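Local coordinates for protein beta-galactosidase (Trichoderma reesei, PDB 3OG2) that probably hydrolyses terminal non-reducing beta-D-galactose residues of beta-D-galactosides as a family 35 glycoside hydrolase, at residues A[559-564]-A[582-587]; A[587-592]-A[603-608]; A[622-627]-A[641-646]; A[647-652]-A[978-983]. All blocks are in the same frame, centred on the assembly; numbering follows the deposited sequence. Where two conformers were deposited one is given.

Contact 1 of 4, residues A[559-564]-A[582-587]; sequences WVPTLP and VIINGG
W559 and I584 face each other as an antiparallel hydrogen-bonded pair. W559 N gives its hydrogen to I584 O at 2.8 Å, and I584 N returns a straighter bond to W559 O at 2.9 Å. From here the indole swings along the partner segment: chi1 of -58° sets CG beside the backbone N, and the N-H corner of the ring meets the turn that follows the strand. NE1 donates to G587 O (3.0 Å), which lies near the ring plane, although the nitrogen stands above the plane of the carbonyl and the bond is bent to 137°. Glycines suit this turn, because at the backbone angles of G586 and G587 a CB would press on the preceding carbonyl oxygen; on G587 it would also point at the indole.

Further along, the P561 ring and L563 each cross the V582 side chain at about a right angle. V582 has two conformers, however, and these methyl contacts, described for one of them, are less certain. Proline has no N-H to offer, so P561 serves through its carbonyl, whose O accepts V582 N at 3.1 Å. L589 and I590 of strand 589-596 pack on W559, and K363 makes a cation-pi contact with its ring. At this edge of the domain 3 sheet, the buried indole thus has its one polar atom satisfied by a backbone carbonyl, while its carbons pack on L589 and I590 and its pi system also receives the K363 cation.

Contact 2 of 4, residues A[587-592]-A[603-608]; sequences GYLIRS and QADFNV. With NAG (2-acetamido-2-deoxy-beta-D-glucopyranose), chain B.
R591 and D605 form a salt bridge across the beta hairpin of strands 589-596 and 599-605, next to a classic beta bulge in which R591 and S592 both face Q603. R591 N bonds to Q603 O at 2.8 Å, and the side chain starts beside the same oxygen, CB lying 3.5 Å and CG 4.1 Å from Q603 O. An extended run from CG to NE carries CD to within 3.7 Å of D605 OD1. The guanidinium then grips side-on: NE donates to D605 OD1 and NH2 to D605 OD2, each at 2.8 Å. Both oxygens lie near the guanidinium plane but are met from above the carboxylate, the two planes standing 48° apart. L589 CD2 sits 3.5 Å over the guanidinium face. D60 gives NH2 a second anionic partner and H63 takes NH1, while T983 and G984 bond the carboxylate. Cut back to alanine, the position would probably leave D605 without its cationic partner and D60 without this ion pair. At the glycosylated end of the hairpin, N607 CB lies over one face of the Y588 ring; N607 ND2 carries the NAG, whose O5 comes to 3.3 Å from Y588 CD1, at the ring edge.

Contact 3 of 4, residues A[622-627]-A[641-646]; sequences SKLAVN and WIAHPA
W641 opens its strand by bringing the outer carbons of its six-membered ring up to S622, K623 and L624. With CG turned away from its carbonyl carbon (chi1 -70°), the indole extends to the start of the other strand. CH2 touches S622 C at 3.7 Å. CZ3 meets K623 O at the ring edge, near its plane, also at 3.7 Å, and the same carbon packs obliquely on L624 CB at 3.8 Å. A large flat residue suits this place, since one ring spans three successive residues of segment 622-627.

Two residues on, A643 directs its CB the same way as W641 does. It is small enough to admit a leucine branch: L624, with CG swung opposite its backbone N (chi1 -178°), brings CD2 to 3.6 Å from A643 CB. After the strand has ended, P645 continues the apolar row in a looser manner, its CB lying 4.3 Å from V626 CG1. The compact ring offers V626 an apolar surface where the chain no longer has strand form. All of these are van der Waals contacts between carbons, apart from the approach of the K623 oxygen.

The two strands are not neighbours in the domain 3 sheet. Strand 629-635 runs between them, antiparallel to each, which accounts for the axes being 10.0 Å apart and for the N-to-C directions lying within 40° of each other. L631 and Y633 of that middle strand pack on L624, Y633 stacks on W641, and strands 599-605 and 612-615 border the pair beyond.

Contact 4 of 4, residues A[647-652]-A[978-983]; sequences IEIPHV and KSPILT
I649 and P980 bring their CA atoms closest, 6.2 Å apart, in two segments that run 137° apart. The backbones are joined by no beta bridge; segment 647-652 is irregular throughout, and only residues 981-982 of the other are strand. What holds them is side-chain packing centred on P980. Its ring and that of P650 slide past each other in opposite directions, P650 CD meeting P980 CG at 3.7 Å, and P650 O comes to 3.2 Å from the same CG. I649 approaches obliquely, CG2 to P980 CG at 3.8 Å, while V652 CG2 also reaches this CG, at 4.3 Å.

The contact joins the linker that leaves the domain 3 sheet for strand 663-666 to the last strand of a C-terminal all-beta domain, where 981-982 pairs antiparallel with strand 900-908. Y900 of that strand touches both P650 and L982. A compact apolar ring suits P980, since its CG packs on carbons of I649, P650 and V652 while also lying close to P650 O. An alanine in its place would lack CG and CD, and would probably open a gap between I649, P650 and V652.

At the other end L982 carries the packing on. Its side chain extends away from its own amide nitrogen (chi1 -176°), which brings CD2 to 3.9 Å from I647 CA. The branched I647 turns its own CG1 to this methyl at 4.3 Å.

In the fold
Following the chain, contact 1 closes a loop of 17 residues without helix or strand and sets 558-559 on strand 583-585. It ends on G587, where contact 2 begins; the latter closes the hairpin 589-596/599-605. Contact 3 then spans strand 629-635. All three belong to one mixed sheet, whose two outermost strands, 558-559 and 589-596, meet where W559 packs on L589 and I590. Contact 4 spans 325 residues, bringing the chain back from its C-terminal region to the linker after that sheet. The four follow in series, and none nests or crosses. F606 packs on V626, P645 and I647, and its N is hydrogen-bonded to L982 O, drawing contacts 2, 3 and 4 together.

Contact 1 of 4, residues A[559-564]-A[582-587]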
loop_
_atom_site.group_PDB
_atom_site.type_symbol
_atom_site.label_atom_id
_atom_site.label_comp_id
_atom_site.label_asym_id
_atom_site.label_seq_id
_atom_site.Cartn_x
_atom_site.Cartn_y
_atom_site.Cartn_z
ATOM N N TRP A 559 8.601 11.497 18.915
ATOM C CA TRP A 559 7.660 11.977 17.926
ATOM C C TRP A 559 7.856 13.464 17.789
ATOM O O TRP A 559 8.237 14.136 18.761
ATOM C CB TRP A 559 6.205 11.699 18.394
ATOM C CG TRP A 559 5.952 10.252 18.659
ATOM C CD1 TRP A 559 6.087 9.635 19.875
ATOM C CD2 TRP A 559 5.546 9.240 17.745
ATOM N NE1 TRP A 559 5.773 8.284 19.770
ATOM C CE2 TRP A 559 5.451 8.024 18.458
ATOM C CE3 TRP A 559 5.266 9.247 16.355
ATOM C CZ2 TRP A 559 5.074 6.809 17.874
ATOM C CZ3 TRP A 559 4.895 8.030 15.798
ATOM C CH2 TRP A 559 4.795 6.844 16.515
ATOM N N VAL A 560 7.556 13.995 16.598
ATOM C CA VAL A 560 7.714 15.426 16.382
ATOM C C VAL A 560 6.489 15.987 15.683
ATOM O O VAL A 560 6.522 16.403 14.504
ATOM C CB VAL A 560 8.985 15.738 15.570
ATOM C CG1 VAL A 560 9.306 17.226 15.652
ATOM C CG2 VAL A 560 10.197 14.927 16.036
ATOM N N PRO A 561 5.355 16.051 16.380
ATOM C CA PRO A 561 4.155 16.672 15.779
ATOM C C PRO A 561 4.396 18.166 15.580
ATOM O O PRO A 561 5.073 18.832 16.359
ATOM C CB PRO A 561 3.069 16.410 16.878
ATOM C CG PRO A 561 3.903 16.439 18.142
ATOM C CD PRO A 561 5.143 15.640 17.771
ATOM N N THR A 562 3.815 18.666 14.483
ATOM C CA THR A 562 4.009 20.076 14.122
ATOM C C THR A 562 2.914 20.932 14.755
ATOM O O THR A 562 1.755 20.500 14.920
ATOM C CB THR A 562 4.004 20.240 12.599
ATOM O OG1 THR A 562 2.742 19.759 12.074
ATOM C CG2 THR A 562 5.132 19.444 11.961
ATOM N N LEU A 563 3.243 22.145 15.124
ATOM C CA LEU A 563 2.246 23.077 15.643
ATOM C C LEU A 563 1.446 23.717 14.521
ATOM O O LEU A 563 2.001 24.228 13.530
ATOM C CB LEU A 563 2.984 24.200 16.407
ATOM C CG LEU A 563 3.489 23.780 17.780
ATOM C CD1 LEU A 563 4.397 24.842 18.378
ATOM C CD2 LEU A 563 2.307 23.580 18.753
ATOM N N PRO A 564 0.120 23.641 14.585
ATOM C CA PRO A 564 -0.693 24.180 13.482
ATOM C C PRO A 564 -0.465 25.673 13.260
ATOM O O PRO A 564 -0.136 26.416 14.215
ATOM C CB PRO A 564 -2.150 23.986 13.975
ATOM C CG PRO A 564 -2.042 22.909 15.020
ATOM C CD PRO A 564 -0.691 22.975 15.619
ATOM N N VAL A 582 6.510 20.325 18.667
ATOM C CA VAL A 582 6.814 19.941 20.045
ATOM C C VAL A 582 7.375 18.532 19.930
ATOM O O VAL A 582 6.991 17.757 19.031
ATOM C CB VAL A 582 5.602 19.962 20.984
ATOM C CG1 VAL A 582 4.927 21.334 21.003
ATOM C CG2 VAL A 582 4.603 18.888 20.590
ATOM N N ILE A 583 8.317 18.202 20.774
ATOM C CA ILE A 583 8.958 16.903 20.744
ATOM C C ILE A 583 8.369 16.061 21.874
ATOM O O ILE A 583 8.291 16.557 22.996
ATOM C CB ILE A 583 10.483 17.007 20.894
ATOM C CG1 ILE A 583 11.105 17.819 19.737
ATOM C CG2 ILE A 583 11.117 15.633 21.000
ATOM C CD1 ILE A 583 12.536 18.238 19.947
ATOM N N ILE A 584 7.909 14.849 21.542
ATOM C CA ILE A 584 7.276 14.027 22.590
ATOM C C ILE A 584 7.987 12.688 22.635
ATOM O O ILE A 584 8.138 12.013 21.606
ATOM C CB ILE A 584 5.760 13.869 22.341
ATOM C CG1 ILE A 584 5.075 15.237 22.391
ATOM C CG2 ILE A 584 5.141 12.843 23.318
ATOM C CD1 ILE A 584 3.582 15.285 22.182
ATOM N N ASN A 585 8.398 12.301 23.850
ATOM C CA ASN A 585 9.018 10.989 24.064
ATOM C C ASN A 585 7.972 10.067 24.706
ATOM O O ASN A 585 7.584 10.339 25.882
ATOM C CB ASN A 585 10.248 11.170 24.945
ATOM C CG ASN A 585 10.805 9.877 25.484
ATOM O OD1 ASN A 585 10.584 8.809 24.911
ATOM N ND2 ASN A 585 11.522 9.996 26.618
ATOM N N GLY A 586 7.542 9.052 23.987
ATOM C CA GLY A 586 6.592 8.092 24.505
ATOM C C GLY A 586 5.396 8.005 23.585
ATOM O O GLY A 586 5.022 8.955 22.859
ATOM N N GLY A 587 4.750 6.851 23.619
ATOM C CA GLY A 587 3.488 6.653 22.905
ATOM C C GLY A 587 3.669 5.751 21.701
ATOM O O GLY A 587 4.702 5.745 21.033
#

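Contact 2 of 4, residues A[587-592]-A[603-608]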
loop_
_atom_site.group_PDB
_atom_site.type_symbol
_atom_site.label_atom_id
_atom_site.label_comp_id
_atom_site.label_asym_id
_atom_site.label_seq_id
_atom_site.Cartn_x
_atom_site.Cartn_y
_atom_site.Cartn_z
ATOM N N GLY A 587 4.750 6.851 23.619
ATOM C CA GLY A 587 3.488 6.653 22.905
ATOM C C GLY A 587 3.669 5.751 21.701
ATOM O O GLY A 587 4.702 5.745 21.033
ATOM N N TYR A 588 2.600 5.002 21.385
ATOM C CA TYR A 588 2.563 4.189 20.179
ATOM C C TYR A 588 2.371 5.030 18.924
ATOM O O TYR A 588 2.843 4.673 17.837
ATOM C CB TYR A 588 1.435 3.211 20.343
ATOM C CG TYR A 588 0.982 2.405 19.153
ATOM C CD1 TYR A 588 1.626 1.253 18.694
ATOM C CD2 TYR A 588 -0.184 2.820 18.502
ATOM C CE1 TYR A 588 1.172 0.529 17.614
ATOM C CE2 TYR A 588 -0.681 2.094 17.423
ATOM C CZ TYR A 588 0.019 0.965 16.989
ATOM O OH TYR A 588 -0.481 0.245 15.931
ATOM N N LEU A 589 1.686 6.169 19.082
ATOM C CA LEU A 589 1.493 7.111 18.009
ATOM C C LEU A 589 1.194 8.484 18.625
ATOM O O LEU A 589 0.341 8.555 19.521
ATOM C CB LEU A 589 0.304 6.721 17.111
ATOM C CG LEU A 589 -0.048 7.682 15.973
ATOM C CD1 LEU A 589 1.122 7.849 14.976
ATOM C CD2 LEU A 589 -1.267 7.150 15.218
ATOM N N ILE A 590 1.845 9.536 18.144
ATOM C CA ILE A 590 1.357 10.894 18.397
ATOM C C ILE A 590 0.788 11.418 17.103
ATOM O O ILE A 590 1.494 11.489 16.104
ATOM C CB ILE A 590 2.473 11.809 18.921
ATOM C CG1 ILE A 590 3.061 11.233 20.206
ATOM C CG2 ILE A 590 1.951 13.224 19.045
ATOM C CD1 ILE A 590 2.115 11.207 21.405
ATOM N N ARG A 591 -0.516 11.676 17.122
ATOM C CA ARG A 591 -1.212 12.091 15.922
ATOM C C ARG A 591 -1.093 13.581 15.697
ATOM O O ARG A 591 -0.921 13.994 14.540
ATOM C CB ARG A 591 -2.719 11.741 16.015
ATOM C CG ARG A 591 -2.946 10.228 16.027
ATOM C CD ARG A 591 -4.483 9.971 16.277
ATOM N NE ARG A 591 -4.650 8.519 16.276
ATOM C CZ ARG A 591 -4.782 7.787 15.187
ATOM N NH1 ARG A 591 -4.849 8.309 13.966
ATOM N NH2 ARG A 591 -4.873 6.469 15.342
ATOM N N SER A 592 -1.231 14.391 16.729
ATOM C CA SER A 592 -1.274 15.851 16.520
ATOM C C SER A 592 -1.118 16.520 17.868
ATOM O O SER A 592 -1.339 15.916 18.922
ATOM C CB SER A 592 -2.629 16.266 15.937
ATOM O OG SER A 592 -3.710 15.969 16.819
ATOM N N GLN A 603 -3.194 14.557 20.739
ATOM C CA GLN A 603 -3.926 13.361 20.371
ATOM C C GLN A 603 -2.938 12.214 20.183
ATOM O O GLN A 603 -1.980 12.406 19.419
ATOM C CB GLN A 603 -4.721 13.618 19.069
ATOM C CG GLN A 603 -5.808 14.680 19.246
ATOM C CD GLN A 603 -6.883 14.318 20.258
ATOM O OE1 GLN A 603 -7.148 15.123 21.188
ATOM N NE2 GLN A 603 -7.532 13.159 20.100
ATOM N N ALA A 604 -3.166 11.108 20.843
ATOM C CA ALA A 604 -2.173 10.043 20.911
ATOM C C ALA A 604 -2.847 8.664 20.969
ATOM O O ALA A 604 -3.994 8.604 21.421
ATOM C CB ALA A 604 -1.338 10.220 22.158
ATOM N N ASP A 605 -2.117 7.655 20.546
ATOM C CA ASP A 605 -2.565 6.281 20.741
ATOM C C ASP A 605 -1.549 5.547 21.619
ATOM O O ASP A 605 -0.352 5.807 21.541
ATOM C CB ASP A 605 -2.710 5.493 19.439
ATOM C CG ASP A 605 -3.871 5.978 18.591
ATOM O OD1 ASP A 605 -4.280 7.150 18.660
ATOM O OD2 ASP A 605 -4.421 5.126 17.790
ATOM N N PHE A 606 -2.071 4.649 22.442
ATOM C CA PHE A 606 -1.259 3.872 23.340
ATOM C C PHE A 606 -1.580 2.378 23.220
ATOM O O PHE A 606 -2.729 1.955 23.362
ATOM C CB PHE A 606 -1.548 4.283 24.795
ATOM C CG PHE A 606 -1.299 5.759 25.007
ATOM C CD1 PHE A 606 0.003 6.230 25.183
ATOM C CD2 PHE A 606 -2.372 6.650 25.046
ATOM C CE1 PHE A 606 0.263 7.576 25.393
ATOM C CE2 PHE A 606 -2.103 8.006 25.257
ATOM C CZ PHE A 606 -0.808 8.472 25.424
ATOM N N ASN A 607 -0.573 1.558 22.920
ATOM C CA ASN A 607 -0.833 0.113 22.855
ATOM C C ASN A 607 -0.239 -0.587 24.088
ATOM O O ASN A 607 -0.574 -1.770 24.313
ATOM C CB ASN A 607 -0.313 -0.547 21.586
ATOM C CG ASN A 607 1.213 -0.586 21.513
ATOM O OD1 ASN A 607 1.900 0.259 22.094
ATOM N ND2 ASN A 607 1.716 -1.593 20.801
ATOM N N VAL A 608 0.575 0.124 24.852
ATOM C CA VAL A 608 1.161 -0.384 26.078
ATOM C C VAL A 608 1.221 0.812 27.021
ATOM O O VAL A 608 1.162 1.994 26.648
ATOM C CB VAL A 608 2.566 -0.957 25.903
ATOM C CG1 VAL A 608 2.515 -2.156 25.004
ATOM C CG2 VAL A 608 3.536 0.108 25.390
HETATM C C1 NAG B . 3.120 -1.813 20.823
HETATM C C2 NAG B . 3.362 -3.303 20.440
HETATM C C3 NAG B . 4.858 -3.587 20.368
HETATM C C4 NAG B . 5.490 -2.599 19.325
HETATM C C5 NAG B . 5.110 -1.150 19.718
HETATM C C6 NAG B . 5.541 -0.177 18.621
HETATM C C7 NAG B . 1.591 -4.659 21.445
HETATM C C8 NAG B . 1.196 -5.495 22.620
HETATM N N2 NAG B . 2.818 -4.129 21.495
HETATM O O3 NAG B . 5.006 -4.919 19.847
HETATM O O4 NAG B . 6.904 -2.692 19.473
HETATM O O5 NAG B . 3.685 -1.068 19.738
HETATM O O6 NAG B . 5.397 1.140 19.143
HETATM O O7 NAG B . 0.807 -4.357 20.526
#

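Contact 3 of 4, residues A[622-627]-A[641-646]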
loop_
_atom_site.group_PDB
_atom_site.type_symbol
_atom_site.label_atom_id
_atom_site.label_comp_id
_atom_site.label_asym_id
_atom_site.label_seq_id
_atom_site.Cartn_x
_atom_site.Cartn_y
_atom_site.Cartn_z
ATOM N N SER A 622 0.527 26.300 30.079
ATOM C CA SER A 622 0.714 25.772 31.425
ATOM C C SER A 622 -0.219 24.595 31.683
ATOM O O SER A 622 -0.130 24.031 32.770
ATOM C CB SER A 622 0.439 26.815 32.505
ATOM O OG SER A 622 -0.868 27.380 32.329
ATOM N N LYS A 623 -1.075 24.213 30.783
ATOM C CA LYS A 623 -2.003 23.086 30.960
ATOM C C LYS A 623 -1.750 22.050 29.864
ATOM O O LYS A 623 -1.344 22.406 28.742
ATOM C CB LYS A 623 -3.457 23.579 30.946
ATOM C CG LYS A 623 -3.776 24.429 32.211
ATOM C CD LYS A 623 -5.199 24.943 32.023
ATOM C CE LYS A 623 -5.578 25.913 33.149
ATOM N NZ LYS A 623 -6.784 25.465 33.900
ATOM N N LEU A 624 -2.008 20.815 30.227
ATOM C CA LEU A 624 -1.849 19.671 29.324
ATOM C C LEU A 624 -3.150 18.882 29.213
ATOM O O LEU A 624 -3.831 18.662 30.212
ATOM C CB LEU A 624 -0.726 18.792 29.858
ATOM C CG LEU A 624 -0.442 17.578 28.969
ATOM C CD1 LEU A 624 0.131 17.992 27.597
ATOM C CD2 LEU A 624 0.507 16.655 29.709
ATOM N N ALA A 625 -3.468 18.452 28.005
ATOM C CA ALA A 625 -4.542 17.484 27.851
ATOM C C ALA A 625 -4.062 16.387 26.893
ATOM O O ALA A 625 -3.322 16.703 25.940
ATOM C CB ALA A 625 -5.816 18.110 27.278
ATOM N N VAL A 626 -4.513 15.164 27.123
ATOM C CA VAL A 626 -4.222 14.022 26.228
ATOM C C VAL A 626 -5.576 13.415 25.830
ATOM O O VAL A 626 -6.337 13.066 26.724
ATOM C CB VAL A 626 -3.258 13.003 26.850
ATOM C CG1 VAL A 626 -3.080 11.778 25.969
ATOM C CG2 VAL A 626 -1.889 13.657 27.140
ATOM N N ASN A 627 -5.880 13.361 24.575
ATOM C CA ASN A 627 -7.149 12.768 24.077
ATOM C C ASN A 627 -8.335 13.361 24.811
ATOM O O ASN A 627 -9.258 12.679 25.222
ATOM C CB ASN A 627 -7.151 11.254 24.179
ATOM C CG ASN A 627 -6.048 10.680 23.297
ATOM O OD1 ASN A 627 -5.520 11.330 22.427
ATOM N ND2 ASN A 627 -5.715 9.402 23.540
ATOM N N TRP A 641 7.953 18.391 30.486
ATOM C CA TRP A 641 6.817 17.915 31.261
ATOM C C TRP A 641 6.763 16.397 31.209
ATOM O O TRP A 641 6.843 15.830 30.105
ATOM C CB TRP A 641 5.534 18.480 30.715
ATOM C CG TRP A 641 5.350 19.946 30.932
ATOM C CD1 TRP A 641 6.184 20.820 31.551
ATOM C CD2 TRP A 641 4.208 20.679 30.490
ATOM N NE1 TRP A 641 5.607 22.062 31.512
ATOM C CE2 TRP A 641 4.404 22.033 30.879
ATOM C CE3 TRP A 641 3.041 20.314 29.785
ATOM C CZ2 TRP A 641 3.452 23.024 30.594
ATOM C CZ3 TRP A 641 2.113 21.332 29.522
ATOM C CH2 TRP A 641 2.323 22.636 29.916
ATOM N N ILE A 642 6.574 15.734 32.352
ATOM C CA ILE A 642 6.434 14.274 32.338
ATOM C C ILE A 642 5.038 13.965 32.879
ATOM O O ILE A 642 4.717 14.286 34.040
ATOM C CB ILE A 642 7.506 13.557 33.144
ATOM C CG1 ILE A 642 8.899 13.950 32.618
ATOM C CG2 ILE A 642 7.301 12.051 33.060
ATOM C CD1 ILE A 642 9.702 14.527 33.763
ATOM N N ALA A 643 4.253 13.363 32.020
ATOM C CA ALA A 643 2.843 13.080 32.331
ATOM C C ALA A 643 2.561 11.585 32.287
ATOM O O ALA A 643 3.288 10.813 31.629
ATOM C CB ALA A 643 1.966 13.887 31.387
ATOM N N HIS A 644 1.489 11.214 32.973
ATOM C CA HIS A 644 1.144 9.794 33.085
ATOM C C HIS A 644 -0.315 9.602 32.731
ATOM O O HIS A 644 -1.141 9.384 33.629
ATOM C CB HIS A 644 1.404 9.324 34.545
ATOM C CG HIS A 644 2.839 9.570 34.899
ATOM N ND1 HIS A 644 3.846 8.679 34.528
ATOM C CD2 HIS A 644 3.477 10.582 35.517
ATOM C CE1 HIS A 644 5.024 9.124 34.921
ATOM N NE2 HIS A 644 4.822 10.279 35.535
ATOM N N PRO A 645 -0.668 9.728 31.465
ATOM C CA PRO A 645 -2.072 9.535 31.076
ATOM C C PRO A 645 -2.548 8.144 31.466
ATOM O O PRO A 645 -1.824 7.126 31.492
ATOM C CB PRO A 645 -2.068 9.702 29.555
ATOM C CG PRO A 645 -0.642 9.558 29.150
ATOM C CD PRO A 645 0.215 9.977 30.315
ATOM N N ALA A 646 -3.849 8.074 31.752
ATOM C CA ALA A 646 -4.514 6.801 32.026
ATOM C C ALA A 646 -4.407 5.930 30.793
ATOM O O ALA A 646 -4.704 6.383 29.686
ATOM C CB ALA A 646 -5.989 7.017 32.378
#

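Contact 4 of 4, residues A[647-652]-A[978-983]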
loop_
_atom_site.group_PDB
_atom_site.type_symbol
_atom_site.label_atom_id
_atom_site.label_comp_id
_atom_site.label_asym_id
_atom_site.label_seq_id
_atom_site.Cartn_x
_atom_site.Cartn_y
_atom_site.Cartn_z
ATOM N N ILE A 647 -3.948 4.713 30.958
ATOM C CA ILE A 647 -3.902 3.735 29.872
ATOM C C ILE A 647 -4.395 2.403 30.416
ATOM O O ILE A 647 -3.675 1.749 31.156
ATOM C CB ILE A 647 -2.481 3.587 29.269
ATOM C CG1 ILE A 647 -1.952 4.937 28.767
ATOM C CG2 ILE A 647 -2.442 2.481 28.209
ATOM C CD1 ILE A 647 -0.457 4.935 28.577
ATOM N N GLU A 648 -5.607 2.031 30.098
ATOM C CA GLU A 648 -6.113 0.707 30.448
ATOM C C GLU A 648 -6.232 -0.060 29.139
ATOM O O GLU A 648 -6.863 0.459 28.194
ATOM C CB GLU A 648 -7.470 0.857 31.104
ATOM C CG GLU A 648 -7.454 1.835 32.286
ATOM C CD GLU A 648 -7.412 0.976 33.546
ATOM O OE1 GLU A 648 -8.343 1.066 34.377
ATOM O OE2 GLU A 648 -6.398 0.235 33.565
ATOM N N ILE A 649 -5.642 -1.242 29.044
ATOM C CA ILE A 649 -5.810 -2.081 27.837
ATOM C C ILE A 649 -6.731 -3.230 28.242
ATOM O O ILE A 649 -6.335 -4.086 29.060
ATOM C CB ILE A 649 -4.452 -2.581 27.327
ATOM C CG1 ILE A 649 -3.463 -1.428 27.071
ATOM C CG2 ILE A 649 -4.576 -3.492 26.098
ATOM C CD1 ILE A 649 -3.917 -0.420 26.032
ATOM N N PRO A 650 -7.977 -3.247 27.788
ATOM C CA PRO A 650 -8.929 -4.244 28.302
ATOM C C PRO A 650 -8.763 -5.573 27.600
ATOM O O PRO A 650 -8.183 -5.637 26.526
ATOM C CB PRO A 650 -10.289 -3.629 27.945
ATOM C CG PRO A 650 -9.989 -2.867 26.664
ATOM C CD PRO A 650 -8.597 -2.298 26.821
ATOM N N HIS A 651 -9.327 -6.578 28.244
ATOM C CA HIS A 651 -9.552 -7.853 27.623
ATOM C C HIS A 651 -10.700 -7.658 26.653
ATOM O O HIS A 651 -11.703 -7.022 26.956
ATOM C CB HIS A 651 -9.952 -8.887 28.686
ATOM C CG HIS A 651 -10.348 -10.189 28.047
ATOM N ND1 HIS A 651 -9.410 -11.038 27.492
ATOM C CD2 HIS A 651 -11.541 -10.777 27.822
ATOM C CE1 HIS A 651 -10.029 -12.099 26.979
ATOM N NE2 HIS A 651 -11.334 -11.979 27.161
ATOM N N VAL A 652 -10.561 -8.227 25.476
ATOM C CA VAL A 652 -11.690 -8.134 24.565
ATOM C C VAL A 652 -12.203 -9.538 24.248
ATOM O O VAL A 652 -11.455 -10.440 23.922
ATOM C CB VAL A 652 -11.233 -7.368 23.331
ATOM C CG1 VAL A 652 -11.938 -7.811 22.064
ATOM C CG2 VAL A 652 -11.463 -5.868 23.630
ATOM N N LYS A 978 -6.766 -8.137 17.523
ATOM C CA LYS A 978 -5.415 -7.765 17.962
ATOM C C LYS A 978 -5.575 -7.015 19.270
ATOM O O LYS A 978 -6.683 -6.641 19.670
ATOM C CB LYS A 978 -4.740 -6.955 16.885
ATOM C CG LYS A 978 -4.698 -7.640 15.525
ATOM C CD LYS A 978 -3.862 -8.899 15.508
ATOM C CE LYS A 978 -4.122 -9.689 14.212
ATOM N NZ LYS A 978 -3.230 -10.881 14.157
ATOM N N SER A 979 -4.462 -6.804 19.942
ATOM C CA SER A 979 -4.494 -6.116 21.247
ATOM C C SER A 979 -5.112 -4.733 21.099
ATOM O O SER A 979 -4.716 -3.964 20.185
ATOM C CB SER A 979 -3.044 -6.060 21.760
ATOM O OG SER A 979 -3.012 -5.501 23.083
ATOM N N PRO A 980 -6.051 -4.372 21.968
ATOM C CA PRO A 980 -6.714 -3.069 21.784
ATOM C C PRO A 980 -5.758 -1.896 21.941
ATOM O O PRO A 980 -4.909 -1.898 22.842
ATOM C CB PRO A 980 -7.755 -3.015 22.927
ATOM C CG PRO A 980 -7.499 -4.169 23.795
ATOM C CD PRO A 980 -6.578 -5.111 23.118
ATOM N N ILE A 981 -5.918 -0.899 21.091
ATOM C CA ILE A 981 -5.086 0.308 21.196
ATOM C C ILE A 981 -5.945 1.465 21.680
ATOM O O ILE A 981 -6.915 1.815 21.042
ATOM C CB ILE A 981 -4.503 0.641 19.791
ATOM C CG1 ILE A 981 -3.653 -0.565 19.334
ATOM C CG2 ILE A 981 -3.769 1.969 19.824
ATOM C CD1 ILE A 981 -3.695 -0.714 17.828
ATOM N N LEU A 982 -5.561 2.043 22.811
ATOM C CA LEU A 982 -6.284 3.221 23.292
ATOM C C LEU A 982 -6.007 4.356 22.335
ATOM O O LEU A 982 -4.828 4.638 22.072
ATOM C CB LEU A 982 -5.777 3.529 24.709
ATOM C CG LEU A 982 -6.507 4.677 25.414
ATOM C CD1 LEU A 982 -7.952 4.329 25.705
ATOM C CD2 LEU A 982 -5.765 5.026 26.699
ATOM N N THR A 983 -7.071 4.968 21.773
ATOM C CA THR A 983 -6.880 5.767 20.580
ATOM C C THR A 983 -7.407 7.192 20.694
ATOM O O THR A 983 -8.463 7.448 21.305
ATOM C CB THR A 983 -7.519 5.053 19.345
ATOM O OG1 THR A 983 -7.153 5.775 18.175
ATOM C CG2 THR A 983 -9.042 5.103 19.383
#